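Local coordinates for uncharacterized protein (Wolinella succinogenes, PDB 3JYG), which is uncharacterized but belongs to the 6-pyruvoyl tetrahydropterin synthase family and binds a zinc ion, at residues A[136-140]-A[141-145]. Residues are numbered along the deposited sequence; the frame is centred on the assembly and turned at random.
Sequences RFVPT and SESIA
T140 is the N-cap of helix 141-155: its OG1 accepts from the backbone N of S143 at 3.0 Å, with a bent N-H...O angle of 146°. A chi1 of 53° sets OG1 between the backbone N and the carbonyl carbon, turned toward S143 N. S143 OG lies 2.8 Å from T140 OG1 and 3.2 Å from V138 O; its single proton has both within reach, and the longer bond to V138 O would be weak. T140 OG1 gives its own proton to the carbonyl O of G58 in a second subunit, so the buried hydroxyl both accepts within the chain and donates across the subunit boundary. The first helical backbone bond follows, I144 N to T140 O at 2.9 Å and almost straight. Just upstream, P139 is the centre of an inverse gamma turn closed by T140 N and V138 O, which bends the chain into the cap.

Carbon CD2 of the F137 ring lies 3.6 Å from S143 CB, and S143 O sits above one face of the ring, offset toward its rim. The side chains of F137 and I144 cross at about a right angle, with F137 CE2 4.1 Å from I144 CG1, while I144 CD1 reaches P139 CB. E142 bends at chi2 (93°), bringing OE1 beside T140 CB; its OE2 bonds to V60 N of the second subunit.

The zinc ion lies about 6 Å from the side chain of S141, whose OG bonds to E170 OE1; P139 O makes a weak bond to ND1 of the zinc ligand H17, consistent with helping to orient its ring. In the T-fold expected of this family, the loop joins strand 132-135 to helix 141-155, which lies on the sheet: P139 meets strand 80-84, F137 meets W147 farther along the helix, and S141, I144 and A145 pack on F168 of strand 162-169.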
loop_
_atom_site.group_PDB
_atom_site.type_symbol
_atom_site.label_atom_id
_atom_site.label_comp_id
_atom_site.label_asym_id
_atom_site.label_seq_id
_atom_site.Cartn_x
_atom_site.Cartn_y
_atom_site.Cartn_z
ATOM N N ARG A 136 6.070 -6.064 27.652
ATOM C CA ARG A 136 5.752 -7.444 28.067
ATOM C C ARG A 136 5.443 -8.360 26.892
ATOM O O ARG A 136 4.364 -8.969 26.874
ATOM C CB ARG A 136 4.518 -7.433 29.012
ATOM C CG ARG A 136 4.721 -6.711 30.359
ATOM C CD ARG A 136 3.375 -6.744 31.214
ATOM N NE ARG A 136 2.997 -8.119 31.491
ATOM C CZ ARG A 136 1.758 -8.598 31.706
ATOM N NH1 ARG A 136 0.674 -7.826 31.679
ATOM N NH2 ARG A 136 1.640 -9.896 31.926
ATOM N N PHE A 137 6.342 -8.426 25.898
ATOM C CA PHE A 137 6.148 -9.230 24.710
ATOM C C PHE A 137 7.446 -9.216 23.951
ATOM O O PHE A 137 8.250 -8.273 24.096
ATOM C CB PHE A 137 5.018 -8.717 23.770
ATOM C CG PHE A 137 5.104 -7.242 23.396
ATOM C CD1 PHE A 137 4.239 -6.305 24.007
ATOM C CD2 PHE A 137 5.973 -6.786 22.406
ATOM C CE1 PHE A 137 4.297 -4.921 23.672
ATOM C CE2 PHE A 137 6.027 -5.417 22.043
ATOM C CZ PHE A 137 5.194 -4.480 22.669
ATOM N N VAL A 138 7.643 -10.234 23.122
ATOM C CA VAL A 138 8.835 -10.274 22.250
ATOM C C VAL A 138 8.573 -9.245 21.169
ATOM O O VAL A 138 7.532 -9.290 20.493
ATOM C CB VAL A 138 9.084 -11.682 21.682
ATOM C CG1 VAL A 138 7.887 -12.154 20.750
ATOM C CG2 VAL A 138 10.391 -11.744 20.910
ATOM N N PRO A 139 9.492 -8.274 21.015
ATOM C CA PRO A 139 9.130 -7.109 20.142
ATOM C C PRO A 139 9.294 -7.388 18.634
ATOM O O PRO A 139 10.103 -6.715 17.958
ATOM C CB PRO A 139 10.080 -5.991 20.615
ATOM C CG PRO A 139 11.325 -6.778 21.167
ATOM C CD PRO A 139 10.769 -8.094 21.745
ATOM N N THR A 140 8.527 -8.359 18.132
ATOM C CA THR A 140 8.400 -8.623 16.699
ATOM C C THR A 140 7.552 -7.521 16.071
ATOM O O THR A 140 6.832 -6.825 16.787
ATOM C CB THR A 140 7.645 -9.933 16.456
ATOM O OG1 THR A 140 6.394 -9.912 17.158
ATOM C CG2 THR A 140 8.443 -11.132 16.985
ATOM N N SER A 141 7.612 -7.385 14.742
ATOM C CA SER A 141 6.683 -6.516 14.022
ATOM C C SER A 141 5.240 -6.748 14.359
ATOM O O SER A 141 4.521 -5.805 14.576
ATOM C CB SER A 141 6.866 -6.698 12.521
ATOM O OG SER A 141 8.179 -6.241 12.246
ATOM N N GLU A 142 4.805 -8.010 14.358
ATOM C CA GLU A 142 3.394 -8.348 14.712
ATOM C C GLU A 142 3.044 -7.978 16.150
ATOM O O GLU A 142 1.934 -7.531 16.429
ATOM C CB GLU A 142 3.088 -9.849 14.503
ATOM C CG GLU A 142 3.402 -10.388 13.103
ATOM C CD GLU A 142 4.811 -10.980 12.993
ATOM O OE1 GLU A 142 5.821 -10.304 13.367
ATOM O OE2 GLU A 142 4.919 -12.130 12.512
ATOM N N SER A 143 3.985 -8.147 17.079
ATOM C CA SER A 143 3.656 -7.849 18.479
ATOM C C SER A 143 3.572 -6.350 18.680
ATOM O O SER A 143 2.712 -5.858 19.433
ATOM C CB SER A 143 4.691 -8.459 19.427
ATOM O OG SER A 143 4.655 -9.869 19.323
ATOM N N ILE A 144 4.467 -5.615 18.025
ATOM C CA ILE A 144 4.397 -4.135 18.069
ATOM C C ILE A 144 3.091 -3.551 17.490
ATOM O O ILE A 144 2.450 -2.654 18.106
ATOM C CB ILE A 144 5.664 -3.526 17.408
ATOM C CG1 ILE A 144 6.885 -3.855 18.307
ATOM C CG2 ILE A 144 5.537 -1.988 17.185
ATOM C CD1 ILE A 144 8.292 -3.584 17.614
ATOM N N ALA A 145 2.714 -4.045 16.312
ATOM C CA ALA A 145 1.456 -3.682 15.661
ATOM C C ALA A 145 0.246 -3.969 16.585
ATOM O O ALA A 145 -0.581 -3.086 16.763
ATOM C CB ALA A 145 1.291 -4.438 14.348
#